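Alpha/beta hydrolase (Novosphingobium aromaticivorans, PDB 3BWX) probably acts as a hydrolase of the alpha/beta hydrolase fold and binds calcium ions. Local coordinates at residues 10-20 and 85-94; 218-226 and 245-255. The protein carries 1 engineered substitution. One frame throughout, in Å; residues are numbered along the deposited sequence.

Contact 1 of 2, residues 10-20 and 85-94; sequences WTSSDGLRLHF and QDLEALLAQE. With EDO (1,2-ethanediol), chain I.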
loop_
_atom_site.group_PDB
_atom_site.type_symbol
_atom_site.label_atom_id
_atom_site.label_comp_id
_atom_site.label_asym_id
_atom_site.label_seq_id
_atom_site.Cartn_x
_atom_site.Cartn_y
_atom_site.Cartn_z
ATOM N N TRP A 10 -0.201 15.435 -9.425
ATOM C CA TRP A 10 1.197 15.885 -9.602
ATOM C C TRP A 10 1.652 15.296 -10.903
ATOM O O TRP A 10 0.987 14.432 -11.446
ATOM C CB TRP A 10 2.112 15.495 -8.432
ATOM C CG TRP A 10 2.725 14.107 -8.390
ATOM C CD1 TRP A 10 3.989 13.777 -8.714
ATOM C CD2 TRP A 10 2.118 12.912 -7.896
ATOM N NE1 TRP A 10 4.228 12.469 -8.439
ATOM C CE2 TRP A 10 3.062 11.877 -8.022
ATOM C CE3 TRP A 10 0.830 12.598 -7.498
ATOM C CZ2 TRP A 10 2.797 10.587 -7.629
ATOM C CZ3 TRP A 10 0.562 11.328 -7.121
ATOM C CH2 TRP A 10 1.520 10.319 -7.207
ATOM N N THR A 11 2.756 15.797 -11.436
ATOM C CA THR A 11 3.265 15.344 -12.716
ATOM C C THR A 11 4.596 14.535 -12.602
ATOM O O THR A 11 5.548 14.999 -11.995
ATOM C CB THR A 11 3.500 16.568 -13.657
ATOM O OG1 THR A 11 2.297 17.307 -13.750
ATOM C CG2 THR A 11 3.918 16.103 -15.039
ATOM N N SER A 12 4.654 13.389 -13.259
ATOM C CA SER A 12 5.894 12.607 -13.280
ATOM C C SER A 12 6.887 13.281 -14.236
ATOM O O SER A 12 6.489 14.051 -15.116
ATOM C CB SER A 12 5.617 11.172 -13.709
ATOM O OG SER A 12 5.328 11.117 -15.080
ATOM N N SER A 13 8.181 12.974 -14.086
ATOM C CA SER A 13 9.187 13.504 -15.019
ATOM C C SER A 13 8.837 13.276 -16.452
ATOM O O SER A 13 9.107 14.148 -17.269
ATOM C CB SER A 13 10.572 12.914 -14.722
ATOM O OG SER A 13 10.610 11.515 -14.877
ATOM N N ASP A 14 8.340 12.083 -16.741
ATOM C CA ASP A 14 8.030 11.673 -18.085
ATOM C C ASP A 14 6.619 12.054 -18.544
ATOM O O ASP A 14 6.168 11.664 -19.641
ATOM C CB ASP A 14 8.353 10.187 -18.324
ATOM C CG ASP A 14 7.673 9.241 -17.360
ATOM O OD1 ASP A 14 7.145 9.670 -16.332
ATOM O OD2 ASP A 14 7.687 8.020 -17.644
ATOM N N GLY A 15 5.944 12.879 -17.761
ATOM C CA GLY A 15 4.771 13.551 -18.272
ATOM C C GLY A 15 3.374 13.019 -17.905
ATOM O O GLY A 15 2.357 13.505 -18.415
ATOM N N LEU A 16 3.331 12.036 -17.000
ATOM C CA LEU A 16 2.047 11.477 -16.546
ATOM C C LEU A 16 1.431 12.343 -15.472
ATOM O O LEU A 16 2.121 12.861 -14.604
ATOM C CB LEU A 16 2.220 10.057 -15.973
ATOM C CG LEU A 16 2.693 8.984 -16.963
ATOM C CD1 LEU A 16 2.670 7.604 -16.233
ATOM C CD2 LEU A 16 1.907 8.984 -18.251
ATOM N N ARG A 17 0.100 12.480 -15.525
ATOM C CA ARG A 17 -0.663 13.052 -14.459
ATOM C C ARG A 17 -1.012 11.955 -13.491
ATOM O O ARG A 17 -1.762 11.046 -13.797
ATOM C CB ARG A 17 -1.956 13.690 -14.979
ATOM C CG ARG A 17 -2.725 14.503 -13.922
ATOM C CD ARG A 17 -4.148 14.871 -14.369
ATOM N NE ARG A 17 -5.025 13.697 -14.454
ATOM C CZ ARG A 17 -6.167 13.606 -15.160
ATOM N NH1 ARG A 17 -6.624 14.621 -15.916
ATOM N NH2 ARG A 17 -6.833 12.466 -15.143
ATOM N N LEU A 18 -0.454 12.074 -12.303
ATOM C CA LEU A 18 -0.648 11.073 -11.248
ATOM C C LEU A 18 -1.560 11.703 -10.178
ATOM O O LEU A 18 -1.581 12.930 -9.974
ATOM C CB LEU A 18 0.697 10.682 -10.684
ATOM C CG LEU A 18 1.654 10.084 -11.723
ATOM C CD1 LEU A 18 2.974 9.660 -11.023
ATOM C CD2 LEU A 18 1.029 8.855 -12.473
ATOM N N HIS A 19 -2.299 10.836 -9.511
ATOM C CA HIS A 19 -3.419 11.233 -8.639
ATOM C C HIS A 19 -3.211 10.894 -7.169
ATOM O O HIS A 19 -2.709 9.836 -6.846
ATOM C CB HIS A 19 -4.654 10.548 -9.127
ATOM C CG HIS A 19 -5.859 10.758 -8.287
ATOM N ND1 HIS A 19 -6.547 9.698 -7.719
ATOM C CD2 HIS A 19 -6.516 11.884 -7.906
ATOM C CE1 HIS A 19 -7.570 10.178 -7.014
ATOM N NE2 HIS A 19 -7.593 11.494 -7.145
ATOM N N PHE A 20 -3.587 11.834 -6.296
ATOM C CA PHE A 20 -3.663 11.546 -4.859
ATOM C C PHE A 20 -4.905 12.149 -4.260
ATOM O O PHE A 20 -5.356 13.240 -4.699
ATOM C CB PHE A 20 -2.425 11.956 -4.007
ATOM C CG PHE A 20 -2.097 13.420 -3.968
ATOM C CD1 PHE A 20 -1.505 14.078 -5.055
ATOM C CD2 PHE A 20 -2.319 14.153 -2.812
ATOM C CE1 PHE A 20 -1.185 15.428 -4.944
ATOM C CE2 PHE A 20 -1.946 15.482 -2.729
ATOM C CZ PHE A 20 -1.419 16.091 -3.778
ATOM N N GLN A 85 10.826 7.244 -7.848
ATOM C CA GLN A 85 11.054 8.542 -8.463
ATOM C C GLN A 85 9.773 9.392 -8.508
ATOM O O GLN A 85 9.793 10.575 -8.255
ATOM C CB GLN A 85 11.655 8.430 -9.873
ATOM C CG GLN A 85 12.008 9.819 -10.504
ATOM C CD GLN A 85 12.241 9.813 -12.053
ATOM O OE1 GLN A 85 11.297 9.850 -12.878
ATOM N NE2 GLN A 85 13.526 9.816 -12.442
ATOM N N ASP A 86 8.646 8.763 -8.823
ATOM C CA ASP A 86 7.400 9.468 -8.910
ATOM C C ASP A 86 7.014 9.985 -7.513
ATOM O O ASP A 86 6.453 11.055 -7.400
ATOM C CB ASP A 86 6.300 8.543 -9.477
ATOM C CG ASP A 86 6.530 8.139 -10.915
ATOM O OD1 ASP A 86 7.297 8.801 -11.657
ATOM O OD2 ASP A 86 5.841 7.191 -11.341
ATOM N N LEU A 87 7.276 9.208 -6.475
ATOM C CA LEU A 87 6.962 9.691 -5.124
ATOM C C LEU A 87 7.906 10.854 -4.726
ATOM O O LEU A 87 7.483 11.795 -4.049
ATOM C CB LEU A 87 7.082 8.577 -4.116
ATOM C CG LEU A 87 5.896 7.587 -4.138
ATOM C CD1 LEU A 87 6.303 6.265 -3.468
ATOM C CD2 LEU A 87 4.633 8.203 -3.573
ATOM N N GLU A 88 9.207 10.759 -5.087
ATOM C CA GLU A 88 10.100 11.895 -4.868
ATOM C C GLU A 88 9.558 13.140 -5.568
ATOM O O GLU A 88 9.625 14.268 -5.024
ATOM C CB GLU A 88 11.520 11.577 -5.323
ATOM C CG GLU A 88 12.213 10.512 -4.519
ATOM C CD GLU A 88 12.607 10.922 -3.103
ATOM O OE1 GLU A 88 12.275 12.033 -2.639
ATOM O OE2 GLU A 88 13.205 10.088 -2.396
ATOM N N ALA A 89 8.994 12.969 -6.753
ATOM C CA ALA A 89 8.423 14.092 -7.490
ATOM C C ALA A 89 7.187 14.673 -6.759
ATOM O O ALA A 89 7.014 15.887 -6.701
ATOM C CB ALA A 89 8.034 13.700 -8.921
ATOM N N LEU A 90 6.315 13.811 -6.216
ATOM C CA LEU A 90 5.208 14.268 -5.386
ATOM C C LEU A 90 5.703 15.080 -4.188
ATOM O O LEU A 90 5.203 16.191 -3.928
ATOM C CB LEU A 90 4.384 13.077 -4.887
ATOM C CG LEU A 90 3.307 13.363 -3.857
ATOM C CD1 LEU A 90 2.216 14.261 -4.391
ATOM C CD2 LEU A 90 2.682 12.030 -3.322
ATOM N N LEU A 91 6.694 14.541 -3.475
ATOM C CA LEU A 91 7.189 15.220 -2.271
ATOM C C LEU A 91 7.787 16.581 -2.613
ATOM O O LEU A 91 7.545 17.561 -1.880
ATOM C CB LEU A 91 8.188 14.345 -1.520
ATOM C CG LEU A 91 7.629 13.055 -0.962
ATOM C CD1 LEU A 91 8.778 12.089 -0.538
ATOM C CD2 LEU A 91 6.649 13.290 0.220
ATOM N N ALA A 92 8.559 16.644 -3.707
ATOM C CA ALA A 92 9.165 17.890 -4.183
ATOM C C ALA A 92 8.095 18.897 -4.557
ATOM O O ALA A 92 8.114 20.084 -4.156
ATOM C CB ALA A 92 10.050 17.618 -5.403
ATOM N N GLN A 93 7.131 18.435 -5.326
ATOM C CA GLN A 93 6.105 19.328 -5.862
ATOM C C GLN A 93 5.183 19.896 -4.796
ATOM O O GLN A 93 4.680 21.024 -4.933
ATOM C CB GLN A 93 5.360 18.599 -6.982
ATOM C CG GLN A 93 6.263 18.505 -8.300
ATOM C CD GLN A 93 5.693 17.577 -9.373
ATOM O OE1 GLN A 93 4.489 17.601 -9.649
ATOM N NE2 GLN A 93 6.552 16.785 -10.005
ATOM N N GLU A 94 4.972 19.114 -3.730
ATOM C CA GLU A 94 4.132 19.535 -2.602
ATOM C C GLU A 94 4.893 20.187 -1.461
ATOM O O GLU A 94 4.262 20.651 -0.501
ATOM C CB GLU A 94 3.336 18.336 -2.092
ATOM C CG GLU A 94 2.278 17.828 -3.057
ATOM C CD GLU A 94 1.203 18.910 -3.335
ATOM O OE1 GLU A 94 0.608 19.423 -2.358
ATOM O OE2 GLU A 94 0.962 19.221 -4.493
HETATM C C1 EDO I . -0.618 18.380 -11.674
HETATM O O1 EDO I . -1.754 18.503 -12.479
HETATM C C2 EDO I . 0.286 19.557 -11.974
HETATM O O2 EDO I . 1.598 19.081 -11.759
HETATM O O HOH W 1 8.761 11.034 -11.886
#
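W10 and T11 end the first strand of the hairpin 6-11/17-23, which packs against helix 80-94. S12 to G15 form its type I turn. The indole of W10 lies against the helix. Its NE1 donates to the backbone O of D86 at 2.8 Å, a bent bond (140°). The helical bond from L90 N reaches this oxygen from the opposite face of the carbonyl plane, so one oxygen serves two donors. L90 CB sits over one indole face, 3.6 Å from the five-membered ring centroid. L18 CB lies over the other face, so the ring is sandwiched. L90 CG stands anti to the backbone N (chi1 172°), which carries CD1 on to the face of the F20 ring, 3.6 Å from F20 CE1.

Q93 pairs its side-chain amide with the backbone of T11. OE1 takes T11 N at 3.1 Å on a lone pair. NE2 gives to T11 O at 2.9 Å in an almost straight bond (176°). These two bonds fix the amide orientation. At the turn, S13 OG donates to Q85 OE1 at 2.7 Å from above the carbonyl plane. A water joins S13 N to Q85 OE1 and D86 OD1.

D86 OD2 forms a salt bridge with R64, which also binds D14. W10, F20 and L90 all touch P61 at the end of strand 58-61. On another flank, L87 and L91 of the helix meet helix 106-117.

Contact 2 of 2, residues 218-226 and 245-255; sequences MWPLFDALA and TAAKMASRPGV. With EDO (1,2-ethanediol), chain K.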
loop_
_atom_site.group_PDB
_atom_site.type_symbol
_atom_site.label_atom_id
_atom_site.label_comp_id
_atom_site.label_asym_id
_atom_site.label_seq_id
_atom_site.Cartn_x
_atom_site.Cartn_y
_atom_site.Cartn_z
HETATM N N MSE A 218 17.837 -6.668 1.599
HETATM C CA MSE A 218 17.028 -5.523 2.066
HETATM C C MSE A 218 17.063 -5.238 3.545
HETATM O O MSE A 218 16.504 -4.228 3.986
HETATM C CB MSE A 218 15.591 -5.650 1.605
HETATM C CG MSE A 218 15.517 -5.623 0.083
HETATM SE SE MSE A 218 13.700 -5.539 -0.473
HETATM C CE MSE A 218 13.144 -7.335 0.069
ATOM N N TRP A 219 17.781 -6.045 4.304
ATOM C CA TRP A 219 17.952 -5.724 5.724
ATOM C C TRP A 219 18.519 -4.314 5.978
ATOM O O TRP A 219 18.053 -3.638 6.893
ATOM C CB TRP A 219 18.749 -6.815 6.401
ATOM C CG TRP A 219 17.892 -7.984 6.711
ATOM C CD1 TRP A 219 17.888 -9.182 6.076
ATOM C CD2 TRP A 219 16.884 -8.052 7.715
ATOM N NE1 TRP A 219 16.946 -10.007 6.638
ATOM C CE2 TRP A 219 16.319 -9.337 7.655
ATOM C CE3 TRP A 219 16.428 -7.164 8.679
ATOM C CZ2 TRP A 219 15.302 -9.751 8.536
ATOM C CZ3 TRP A 219 15.412 -7.564 9.546
ATOM C CH2 TRP A 219 14.871 -8.848 9.478
ATOM N N PRO A 220 19.515 -3.875 5.184
ATOM C CA PRO A 220 20.015 -2.507 5.370
ATOM C C PRO A 220 18.969 -1.430 5.183
ATOM O O PRO A 220 18.998 -0.439 5.888
ATOM C CB PRO A 220 21.100 -2.395 4.272
ATOM C CG PRO A 220 21.605 -3.786 4.139
ATOM C CD PRO A 220 20.339 -4.605 4.202
ATOM N N LEU A 221 18.034 -1.631 4.259
ATOM C CA LEU A 221 16.956 -0.666 4.028
ATOM C C LEU A 221 15.983 -0.693 5.241
ATOM O O LEU A 221 15.536 0.338 5.738
ATOM C CB LEU A 221 16.212 -0.966 2.726
ATOM C CG LEU A 221 17.032 -0.905 1.443
ATOM C CD1 LEU A 221 16.175 -1.430 0.305
ATOM C CD2 LEU A 221 17.454 0.511 1.136
ATOM N N PHE A 222 15.684 -1.873 5.740
ATOM C CA PHE A 222 14.842 -1.963 6.919
ATOM C C PHE A 222 15.501 -1.278 8.093
ATOM O O PHE A 222 14.907 -0.495 8.829
ATOM C CB PHE A 222 14.555 -3.435 7.265
ATOM C CG PHE A 222 13.903 -3.593 8.609
ATOM C CD1 PHE A 222 12.539 -3.337 8.791
ATOM C CD2 PHE A 222 14.656 -3.903 9.728
ATOM C CE1 PHE A 222 11.967 -3.346 10.058
ATOM C CE2 PHE A 222 14.073 -3.900 10.986
ATOM C CZ PHE A 222 12.740 -3.670 11.144
ATOM N N ASP A 223 16.779 -1.570 8.254
ATOM C CA ASP A 223 17.481 -1.064 9.434
ATOM C C ASP A 223 17.559 0.446 9.452
ATOM O O ASP A 223 17.409 1.072 10.526
ATOM C CB ASP A 223 18.848 -1.716 9.579
ATOM C CG ASP A 223 18.790 -2.980 10.386
ATOM O OD1 ASP A 223 18.265 -2.899 11.519
ATOM O OD2 ASP A 223 19.279 -4.047 9.955
ATOM N N ALA A 224 17.701 1.066 8.281
ATOM C CA ALA A 224 17.712 2.509 8.230
ATOM C C ALA A 224 16.342 3.065 8.624
ATOM O O ALA A 224 16.248 4.018 9.389
ATOM C CB ALA A 224 18.141 3.017 6.850
ATOM N N LEU A 225 15.282 2.459 8.095
ATOM C CA LEU A 225 13.927 2.826 8.522
ATOM C C LEU A 225 13.694 2.655 10.029
ATOM O O LEU A 225 13.060 3.503 10.673
ATOM C CB LEU A 225 12.852 2.042 7.734
ATOM C CG LEU A 225 11.374 2.377 7.979
ATOM C CD1 LEU A 225 11.022 3.854 7.668
ATOM C CD2 LEU A 225 10.494 1.468 7.158
ATOM N N ALA A 226 14.177 1.541 10.576
ATOM C CA ALA A 226 14.021 1.229 11.983
ATOM C C ALA A 226 14.788 2.114 12.938
ATOM O O ALA A 226 14.613 1.987 14.156
ATOM C CB ALA A 226 14.407 -0.222 12.219
ATOM N N THR A 245 10.689 -13.594 10.429
ATOM C CA THR A 245 11.223 -12.327 9.918
ATOM C C THR A 245 10.695 -11.130 10.723
ATOM O O THR A 245 11.433 -10.188 11.080
ATOM C CB THR A 245 10.860 -12.167 8.424
ATOM O OG1 THR A 245 11.473 -13.229 7.652
ATOM C CG2 THR A 245 11.310 -10.818 7.910
ATOM N N ALA A 246 9.405 -11.174 11.023
ATOM C CA ALA A 246 8.759 -10.140 11.866
ATOM C C ALA A 246 9.385 -10.053 13.252
ATOM O O ALA A 246 9.621 -8.972 13.736
ATOM C CB ALA A 246 7.233 -10.339 11.946
ATOM N N ALA A 247 9.673 -11.187 13.888
ATOM C CA ALA A 247 10.327 -11.159 15.218
ATOM C C ALA A 247 11.753 -10.585 15.110
ATOM O O ALA A 247 12.162 -9.819 15.970
ATOM C CB ALA A 247 10.337 -12.531 15.873
ATOM N N LYS A 248 12.469 -10.891 14.031
ATOM C CA LYS A 248 13.762 -10.235 13.771
ATOM C C LYS A 248 13.639 -8.718 13.604
ATOM O O LYS A 248 14.411 -7.973 14.169
ATOM C CB LYS A 248 14.483 -10.892 12.593
ATOM C CG LYS A 248 15.035 -12.264 12.900
ATOM C CD LYS A 248 15.325 -13.010 11.615
ATOM C CE LYS A 248 16.140 -14.287 11.882
ATOM N NZ LYS A 248 16.524 -14.935 10.598
HETATM N N MSE A 249 12.641 -8.268 12.840
HETATM C CA MSE A 249 12.341 -6.835 12.726
HETATM C C MSE A 249 12.075 -6.212 14.110
HETATM O O MSE A 249 12.641 -5.155 14.477
HETATM C CB MSE A 249 11.147 -6.626 11.763
HETATM C CG MSE A 249 11.460 -6.994 10.321
HETATM SE SE MSE A 249 9.850 -7.293 9.303
HETATM C CE MSE A 249 9.498 -5.483 8.703
ATOM N N ALA A 250 11.216 -6.863 14.907
ATOM C CA ALA A 250 10.839 -6.363 16.214
ATOM C C ALA A 250 11.973 -6.289 17.203
ATOM O O ALA A 250 11.847 -5.584 18.210
ATOM C CB ALA A 250 9.710 -7.204 16.788
ATOM N N SER A 251 13.072 -6.996 16.936
ATOM C CA SER A 251 14.213 -7.030 17.848
ATOM C C SER A 251 15.002 -5.724 17.830
ATOM O O SER A 251 15.780 -5.443 18.761
ATOM C CB SER A 251 15.119 -8.232 17.527
ATOM O OG SER A 251 15.816 -8.042 16.319
ATOM N N ARG A 252 14.824 -4.922 16.782
ATOM C CA ARG A 252 15.418 -3.601 16.725
ATOM C C ARG A 252 14.752 -2.667 17.745
ATOM O O ARG A 252 13.526 -2.654 17.910
ATOM C CB ARG A 252 15.252 -2.974 15.348
ATOM C CG ARG A 252 16.228 -3.422 14.285
ATOM C CD ARG A 252 16.199 -4.890 13.946
ATOM N NE ARG A 252 17.123 -5.123 12.841
ATOM C CZ ARG A 252 17.619 -6.302 12.486
ATOM N NH1 ARG A 252 17.254 -7.417 13.072
ATOM N NH2 ARG A 252 18.513 -6.351 11.526
ATOM N N PRO A 253 15.557 -1.844 18.408
ATOM C CA PRO A 253 15.030 -0.917 19.405
ATOM C C PRO A 253 13.930 0.024 18.905
ATOM O O PRO A 253 14.043 0.640 17.832
ATOM C CB PRO A 253 16.266 -0.099 19.847
ATOM C CG PRO A 253 17.432 -0.715 19.192
ATOM C CD PRO A 253 17.027 -1.788 18.273
ATOM N N GLY A 254 12.862 0.138 19.698
ATOM C CA GLY A 254 11.737 0.976 19.332
ATOM C C GLY A 254 10.746 0.402 18.346
ATOM O O GLY A 254 9.716 1.009 18.109
ATOM N N VAL A 255 11.036 -0.736 17.723
ATOM C CA VAL A 255 10.137 -1.275 16.737
ATOM C C VAL A 255 9.050 -2.053 17.467
ATOM O O VAL A 255 9.354 -2.924 18.276
ATOM C CB VAL A 255 10.860 -2.168 15.707
ATOM C CG1 VAL A 255 9.869 -2.757 14.681
ATOM C CG2 VAL A 255 11.969 -1.422 15.026
HETATM C C1 EDO K . 18.088 -10.098 10.739
HETATM O O1 EDO K . 18.387 -9.957 12.138
HETATM C C2 EDO K . 19.311 -9.955 9.836
HETATM O O2 EDO K . 19.956 -8.706 10.112
HETATM O O HOH W 2 15.953 0.917 15.993
#
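NH2 of R252 is gripped by two oxygens: OD2 of D223 at 2.9 Å and O2 of an ethanediol that probably comes from the crystallisation liquor. The bond to D223 belongs to a bidentate, side-on salt bridge between helix 219-225 and the loop after helix 243-250, two helices beside one edge of the sheet of the alpha/beta hydrolase fold. NE supplies the second half, reaching D223 OD1 at 2.8 Å. Both bonds are nearly straight, and both oxygens are met on the syn side. Carboxylate and guanidinium are almost coplanar, 19° apart. The third nitrogen, NH1, meets ethanediol O1 and also K248 O, where it comes from above the carbonyl plane. K248 O takes S251 OG as well, at 2.6 Å. R252 is thus tied back to its own helix end. A bend at chi2 (61°) turns its chain toward D223.

W219 lies over one face of the guanidinium, with the two planes 26° apart. The ethanediol covers a face of the indole. The far rim of the indole, at CH2, touches K248 CB at 3.7 Å. W219 NE1 is hydrogen-bonded to E133, which also bonds T245 OG1.

Deeper in, F222 packs on M249, a selenomethionine. CG of M249 is over the ring face, and its selenium lies obliquely in a Met-aromatic contact, 5.1 Å from the F222 ring centroid. R252 CD meets the F222 ring at its edge. F222 also reaches L127 and L230 on the central sheet. Near the turn R252 to V255, A226 CB touches V255 CG2 at 3.9 Å.

In the fold
The two contacts come in series along the chain, contact 1 closing before contact 2 opens. Their centres are about 29 Å apart and their nearest atoms about 11 Å. They mark the two ends of the mixed eight-stranded sheet. Contact 1 includes outermost strand 6-11, and contact 2 leads into outermost strand 255-260. Helix 106-117 lies between them: helix 80-94 touches it through L87, E88 and L91, and helix 219-225 through L221 and L225. That helix follows S105, probably the nucleophile of a GxSxG elbow, as in related hydrolases. Both contacts lie away from the calcium site at P205 and A208. Contact 1 joins a helix to the hairpin at one edge; contact 2 joins two helices beside the other.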